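Local coordinates for cytochrome c552 (Thermochromatium tepidum, PDB 5ZE8), which carries five c-type hemes at low potential and probably passes electrons between them in a purple sulfur photosynthetic bacterium, at residues T132-N137 and D154-L159; P192-G197 and P208-E213. One frame throughout, in Å; residues are numbered along the deposited sequence.

How the interactions relate
Interaction 1 and interaction 2 follow one another along the chain, the first closing before the second opens, and their centres lie about 16 Å apart on the same side of the chain's centre. Interaction 1 pairs strands 133-136 and 153-155. Just past that pair the chain runs into strand 159-161, which forms a small parallel sheet with strand 212-214 of interaction 2; Leu159 N reaches Thr211 O at 2.9 Å and Leu159 O reaches Glu213 N at 2.8 Å, both probable hydrogen bonds. Both interactions touch the same heme c, interaction 1 through Leu159 and interaction 2 through its iron ligand His195, so the chain leaving the first pair of strands helps to line the heme site that the second contact ligates.

Interaction 1: residues T132-N137 and D154-L159; sequences TLKTYN and DLSDRL. With HEC (heme c), chain B.
A classic beta bulge interrupts the two-stranded antiparallel sheet in which Lys134 and Thr135 together face Asp154. Asp154 O accepts from both, Lys134 N at 2.9 Å and Thr135 N at 3.2 Å. Asp154 N returns a bond to Thr135 O, and beyond the bulge Ser156 N donates to Thr132 O at 2.9 Å. Thr135 and Asp154 set their side chains side by side on one face, with Thr135 CB 3.8 Å from Asp154 OD2 and a water joining that oxygen to Thr135 OG1. The other carboxylate oxygen, Asp154 OD1, takes a bond from Asn137 ND2 at 3.0 Å; the amide approaches from above the carboxylate plane, the two planes standing 62° apart. A second water ties Asn137 OD1 to Asp154 OD2, so this carboxylate is gripped by one amide and two waters. At the Leu133-Leu155 pair the side chains diverge at CB, yet their CD2 methyls meet at 3.7 Å. The CB of Lys134 packs on that of Ser156; from there the lysine, with CG anti to the backbone N (chi1 -173°), runs out fully extended, and a water bridges its NZ to Ser156 OG. The same hydroxyl oxygen takes the N-H of Arg158, 2.9 Å from OG to N, an ST turn just before strand 159-161. Thr132 CG2 lies near Arg158 O, while its OG1 bonds to Val128 O and Arg109. Leu159, beside strand 212-214, lays CD1 against pyrrole carbon C2B of the heme c ligated by His195, whereas Leu133 touches a different heme and Gln218 of helix 216-220; Arg158 forms a salt bridge to Glu213 of strand 212-214.

Interaction 2: residues P192-G197 and P208-E213; sequences PNPHLG and PALTME. With HEC (heme c), chain B; SO4 (sulfate ion), chain G.
His195 CB sits 3.8 Å from Leu210 O and also packs against Met212 CB. Beyond it, CG lies under Met212 CE, and ND1 donates an almost straight hydrogen bond of 2.8 Å to Leu210 O, in the plane of both ring and carbonyl. CD2 and CE1, on either side of NE2, lie over heme nitrogens ND and NB, and the tip, NE2, binds the iron at 2.1 Å. His49 supplies the other axial ligand, giving the bis-histidine coordination common in low-potential multiheme cytochromes c. The imidazole is clamped between Met212 CE, a CH-pi contact 3.5 Å from the ring centroid, and Pro194 CG on the opposite face; the in-plane bond at ND1 further fixes its rotation. Met212 bends at chi3 (-85°), which also brings CE onto the porphyrin. Pro194 O accepts from Leu210 N at 2.9 Å. Asn193 OD1 takes the backbone N of His195 in an Asx turn, while Asn193 ND2 donates to a sulfate ion that probably came from the crystallisation medium. With an alanine here the side-chain amide is gone, and the N-H of His195 would probably lose its acceptor, leaving the turn before the iron ligand less firmly held. Water links Pro194 O to Gly197 N.

Interaction 1: residues T132-N137 and D154-L159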
# COMPACT_ATOMS: atom_id res chain seq x y z
N THR A 132 14.25 6.44 -12.06
CA THR A 132 14.57 7.79 -12.65
C THR A 132 14.18 8.93 -11.69
O THR A 132 14.28 10.10 -12.07
CB THR A 132 14.05 7.96 -14.10
OG1 THR A 132 12.67 7.74 -14.17
CG2 THR A 132 14.81 7.02 -15.05
N LEU A 133 13.63 8.62 -10.51
CA LEU A 133 13.32 9.67 -9.50
C LEU A 133 14.65 10.15 -8.98
O LEU A 133 15.46 9.36 -8.54
CB LEU A 133 12.54 9.05 -8.37
CG LEU A 133 11.17 8.47 -8.73
CD1 LEU A 133 10.61 7.82 -7.47
CD2 LEU A 133 10.23 9.43 -9.41
N LYS A 134 14.92 11.46 -9.07
CA LYS A 134 16.22 12.00 -8.69
C LYS A 134 16.25 12.77 -7.36
O LYS A 134 17.04 12.44 -6.49
CB LYS A 134 16.83 12.82 -9.79
CG LYS A 134 18.24 13.24 -9.47
CD LYS A 134 18.81 14.02 -10.63
CE LYS A 134 20.21 14.45 -10.31
NZ LYS A 134 20.64 15.28 -11.47
N THR A 135 15.34 13.72 -7.21
CA THR A 135 15.36 14.57 -5.99
C THR A 135 13.94 14.76 -5.52
O THR A 135 13.11 15.25 -6.28
CB THR A 135 15.98 15.92 -6.31
OG1 THR A 135 17.28 15.75 -6.92
CG2 THR A 135 16.07 16.80 -5.09
N TYR A 136 13.68 14.39 -4.30
CA TYR A 136 12.36 14.56 -3.73
C TYR A 136 12.14 15.98 -3.19
O TYR A 136 12.86 16.43 -2.32
CB TYR A 136 12.14 13.60 -2.63
CG TYR A 136 10.75 13.63 -1.97
CD1 TYR A 136 9.63 13.61 -2.70
CD2 TYR A 136 10.62 13.73 -0.59
CE1 TYR A 136 8.38 13.63 -2.11
CE2 TYR A 136 9.37 13.76 0.02
CZ TYR A 136 8.23 13.71 -0.78
OH TYR A 136 6.99 13.80 -0.15
N ASN A 137 11.16 16.65 -3.77
CA ASN A 137 10.82 18.10 -3.45
C ASN A 137 9.74 18.27 -2.39
O ASN A 137 9.49 19.39 -1.99
CB ASN A 137 10.48 18.85 -4.69
CG ASN A 137 11.65 18.88 -5.64
OD1 ASN A 137 12.78 19.14 -5.21
ND2 ASN A 137 11.41 18.59 -6.90
N ASP A 154 12.17 15.95 -8.95
CA ASP A 154 12.93 16.21 -10.15
C ASP A 154 13.25 14.83 -10.69
O ASP A 154 13.69 13.93 -9.93
CB ASP A 154 14.26 16.89 -9.87
CG ASP A 154 14.13 18.28 -9.27
OD1 ASP A 154 13.07 18.92 -9.41
OD2 ASP A 154 15.19 18.74 -8.74
N LEU A 155 13.06 14.70 -12.00
CA LEU A 155 13.32 13.42 -12.68
C LEU A 155 14.65 13.46 -13.41
O LEU A 155 15.07 14.55 -13.83
CB LEU A 155 12.18 13.11 -13.63
CG LEU A 155 10.80 13.17 -12.99
CD1 LEU A 155 9.74 12.99 -14.06
CD2 LEU A 155 10.57 12.19 -11.84
N SER A 156 15.25 12.29 -13.69
CA SER A 156 16.54 12.23 -14.36
C SER A 156 16.33 11.48 -15.69
O SER A 156 15.38 10.65 -15.81
CB SER A 156 17.53 11.47 -13.52
OG SER A 156 18.81 11.48 -14.18
N ASP A 157 17.15 11.78 -16.68
CA ASP A 157 17.29 10.91 -17.80
C ASP A 157 18.31 9.77 -17.63
O ASP A 157 18.55 9.02 -18.58
CB ASP A 157 17.59 11.77 -19.03
CG ASP A 157 18.97 12.40 -18.96
OD1 ASP A 157 19.62 12.29 -17.90
OD2 ASP A 157 19.41 13.02 -19.97
N ARG A 158 18.83 9.59 -16.40
CA ARG A 158 19.80 8.56 -16.05
C ARG A 158 19.14 7.76 -14.92
O ARG A 158 18.37 8.28 -14.11
CB ARG A 158 21.12 9.11 -15.52
CG ARG A 158 21.84 9.88 -16.61
CD ARG A 158 22.96 10.74 -16.11
NE ARG A 158 23.86 11.04 -17.23
CZ ARG A 158 25.07 11.59 -17.10
NH1 ARG A 158 25.52 11.99 -15.92
NH2 ARG A 158 25.84 11.74 -18.19
N LEU A 159 19.44 6.50 -14.90
CA LEU A 159 19.07 5.65 -13.82
C LEU A 159 19.79 6.07 -12.57
O LEU A 159 20.93 6.57 -12.58
CB LEU A 159 19.47 4.21 -14.15
CG LEU A 159 18.76 3.50 -15.28
CD1 LEU A 159 19.23 2.08 -15.47
CD2 LEU A 159 17.30 3.45 -15.00
FE HEC B . 21.40 -3.14 -14.19
CHA HEC B . 23.31 -3.05 -11.33
CHB HEC B . 19.06 -1.13 -12.71
CHC HEC B . 19.43 -3.29 -17.00
CHD HEC B . 23.63 -5.25 -15.68
NA HEC B . 21.24 -2.21 -12.42
C1A HEC B . 22.15 -2.30 -11.38
C2A HEC B . 21.72 -1.51 -10.27
C3A HEC B . 20.50 -0.98 -10.63
C4A HEC B . 20.20 -1.39 -11.98
CMA HEC B . 19.63 -0.03 -9.82
CAA HEC B . 22.41 -1.40 -8.94
CBA HEC B . 23.69 -0.56 -8.91
CGA HEC B . 24.01 -0.40 -7.43
O1A HEC B . 24.59 -1.31 -6.84
O2A HEC B . 23.82 0.66 -6.82
NB HEC B . 19.59 -2.34 -14.74
C1B HEC B . 18.79 -1.56 -13.96
C2B HEC B . 17.61 -1.27 -14.68
C3B HEC B . 17.64 -1.87 -15.89
C4B HEC B . 18.97 -2.54 -15.90
CMB HEC B . 16.49 -0.43 -14.01
CAB HEC B . 16.71 -1.69 -17.05
CBB HEC B . 16.36 -0.35 -17.46
NC HEC B . 21.55 -4.09 -16.00
C1C HEC B . 20.61 -4.00 -17.02
C2C HEC B . 20.97 -4.89 -18.07
C3C HEC B . 22.16 -5.52 -17.70
C4C HEC B . 22.52 -4.98 -16.43
CMC HEC B . 20.07 -5.16 -19.26
CAC HEC B . 22.97 -6.57 -18.41
CBC HEC B . 23.17 -6.51 -19.77
ND HEC B . 23.05 -3.96 -13.62
C1D HEC B . 23.84 -4.80 -14.39
C2D HEC B . 24.99 -5.23 -13.62
C3D HEC B . 24.92 -4.63 -12.43
C4D HEC B . 23.67 -3.81 -12.44
CMD HEC B . 26.09 -6.19 -14.09
CAD HEC B . 25.85 -4.83 -11.26
CBD HEC B . 25.35 -5.90 -10.29
CGD HEC B . 24.67 -7.16 -10.75
O1D HEC B . 25.38 -8.09 -11.24
O2D HEC B . 23.41 -7.25 -10.59
O HOH W 1 20.47 13.53 -13.67
O HOH W 2 17.55 17.63 -8.97
O HOH W 3 14.87 20.16 -6.52

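Interaction 2: residues P192-G197 and P208-E213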
# COMPACT_ATOMS: atom_id res chain seq x y z
N PRO A 192 27.67 -8.57 -18.46
CA PRO A 192 27.95 -7.35 -19.13
C PRO A 192 27.22 -6.23 -18.37
O PRO A 192 26.12 -6.45 -17.88
CB PRO A 192 27.41 -7.54 -20.57
CG PRO A 192 27.26 -9.02 -20.72
CD PRO A 192 26.90 -9.51 -19.31
N ASN A 193 27.86 -5.09 -18.36
CA ASN A 193 27.40 -3.93 -17.52
C ASN A 193 27.15 -2.77 -18.43
O ASN A 193 28.10 -2.09 -18.86
CB ASN A 193 28.41 -3.61 -16.43
CG ASN A 193 27.88 -2.56 -15.45
OD1 ASN A 193 26.93 -1.87 -15.76
ND2 ASN A 193 28.42 -2.55 -14.27
N PRO A 194 25.85 -2.46 -18.73
CA PRO A 194 25.50 -1.37 -19.60
C PRO A 194 25.43 0.02 -18.90
O PRO A 194 25.07 0.98 -19.53
CB PRO A 194 24.09 -1.75 -20.00
CG PRO A 194 23.51 -2.38 -18.74
CD PRO A 194 24.65 -3.13 -18.13
N HIS A 195 25.78 0.03 -17.61
CA HIS A 195 25.69 1.20 -16.76
C HIS A 195 27.04 1.95 -16.62
O HIS A 195 27.12 2.86 -15.78
CB HIS A 195 25.23 0.81 -15.38
CG HIS A 195 23.99 -0.02 -15.35
ND1 HIS A 195 22.82 0.42 -15.92
CD2 HIS A 195 23.71 -1.20 -14.74
CE1 HIS A 195 21.90 -0.52 -15.72
NE2 HIS A 195 22.40 -1.48 -14.98
N LEU A 196 28.00 1.70 -17.52
CA LEU A 196 29.39 2.26 -17.40
C LEU A 196 29.75 3.20 -18.52
O LEU A 196 30.95 3.39 -18.86
CB LEU A 196 30.42 1.16 -17.36
CG LEU A 196 30.25 0.14 -16.26
CD1 LEU A 196 31.28 -0.99 -16.29
CD2 LEU A 196 30.23 0.86 -14.92
N GLY A 197 28.74 3.72 -19.16
CA GLY A 197 28.91 4.71 -20.20
C GLY A 197 28.86 4.24 -21.63
O GLY A 197 28.97 5.06 -22.50
N PRO A 208 21.45 -1.22 -25.18
CA PRO A 208 21.92 0.17 -25.24
C PRO A 208 22.59 0.61 -23.91
O PRO A 208 22.36 -0.02 -22.82
CB PRO A 208 20.64 0.90 -25.47
CG PRO A 208 19.58 0.10 -24.75
CD PRO A 208 20.01 -1.33 -25.00
N ALA A 209 23.39 1.69 -23.95
CA ALA A 209 23.88 2.28 -22.75
C ALA A 209 22.65 2.70 -21.86
O ALA A 209 21.67 3.31 -22.31
CB ALA A 209 24.76 3.48 -23.05
N LEU A 210 22.75 2.33 -20.60
CA LEU A 210 21.75 2.58 -19.54
C LEU A 210 22.45 3.35 -18.43
O LEU A 210 22.76 2.81 -17.40
CB LEU A 210 21.16 1.22 -19.04
CG LEU A 210 20.34 0.51 -20.13
CD1 LEU A 210 19.94 -0.81 -19.51
CD2 LEU A 210 19.08 1.31 -20.55
N THR A 211 22.76 4.61 -18.70
CA THR A 211 23.63 5.38 -17.93
C THR A 211 23.02 5.62 -16.58
O THR A 211 21.79 5.79 -16.48
CB THR A 211 23.80 6.70 -18.67
OG1 THR A 211 24.40 6.35 -19.95
CG2 THR A 211 24.70 7.69 -17.96
N MET A 212 23.91 5.63 -15.59
CA MET A 212 23.52 5.50 -14.17
C MET A 212 24.29 6.48 -13.30
O MET A 212 25.42 6.81 -13.64
CB MET A 212 23.84 4.13 -13.70
CG MET A 212 23.36 3.78 -12.29
SD MET A 212 23.65 2.05 -11.86
CE MET A 212 22.17 1.39 -12.58
N GLU A 213 23.69 6.94 -12.21
CA GLU A 213 24.31 7.85 -11.25
C GLU A 213 24.07 7.34 -9.88
O GLU A 213 22.98 6.78 -9.59
CB GLU A 213 23.59 9.20 -11.32
CG GLU A 213 23.82 9.87 -12.62
CD GLU A 213 23.23 11.25 -12.63
OE1 GLU A 213 22.08 11.57 -12.18
OE2 GLU A 213 23.96 12.11 -13.16
FE HEC B . 21.40 -3.14 -14.19
CHA HEC B . 23.31 -3.05 -11.33
CHB HEC B . 19.06 -1.13 -12.71
CHC HEC B . 19.43 -3.29 -17.00
CHD HEC B . 23.63 -5.25 -15.68
NA HEC B . 21.24 -2.21 -12.42
C1A HEC B . 22.15 -2.30 -11.38
C2A HEC B . 21.72 -1.51 -10.27
C3A HEC B . 20.50 -0.98 -10.63
C4A HEC B . 20.20 -1.39 -11.98
CMA HEC B . 19.63 -0.03 -9.82
CAA HEC B . 22.41 -1.40 -8.94
CBA HEC B . 23.69 -0.56 -8.91
CGA HEC B . 24.01 -0.40 -7.43
O1A HEC B . 24.59 -1.31 -6.84
O2A HEC B . 23.82 0.66 -6.82
NB HEC B . 19.59 -2.34 -14.74
C1B HEC B . 18.79 -1.56 -13.96
C2B HEC B . 17.61 -1.27 -14.68
C3B HEC B . 17.64 -1.87 -15.89
C4B HEC B . 18.97 -2.54 -15.90
CMB HEC B . 16.49 -0.43 -14.01
CAB HEC B . 16.71 -1.69 -17.05
CBB HEC B . 16.36 -0.35 -17.46
NC HEC B . 21.55 -4.09 -16.00
C1C HEC B . 20.61 -4.00 -17.02
C2C HEC B . 20.97 -4.89 -18.07
C3C HEC B . 22.16 -5.52 -17.70
C4C HEC B . 22.52 -4.98 -16.43
CMC HEC B . 20.07 -5.16 -19.26
CAC HEC B . 22.97 -6.57 -18.41
CBC HEC B . 23.17 -6.51 -19.77
ND HEC B . 23.05 -3.96 -13.62
C1D HEC B . 23.84 -4.80 -14.39
C2D HEC B . 24.99 -5.23 -13.62
C3D HEC B . 24.92 -4.63 -12.43
C4D HEC B . 23.67 -3.81 -12.44
CMD HEC B . 26.09 -6.19 -14.09
CAD HEC B . 25.85 -4.83 -11.26
CBD HEC B . 25.35 -5.90 -10.29
CGD HEC B . 24.67 -7.16 -10.75
O1D HEC B . 25.38 -8.09 -11.24
O2D HEC B . 23.41 -7.25 -10.59
S SO4 G . 30.67 -5.49 -12.58
O1 SO4 G . 32.14 -5.49 -12.19
O2 SO4 G . 30.57 -4.66 -13.81
O3 SO4 G . 30.09 -6.88 -12.84
O4 SO4 G . 30.00 -4.82 -11.45
O HOH W 4 26.04 3.59 -19.44
O HOH W 5 26.55 5.58 -16.57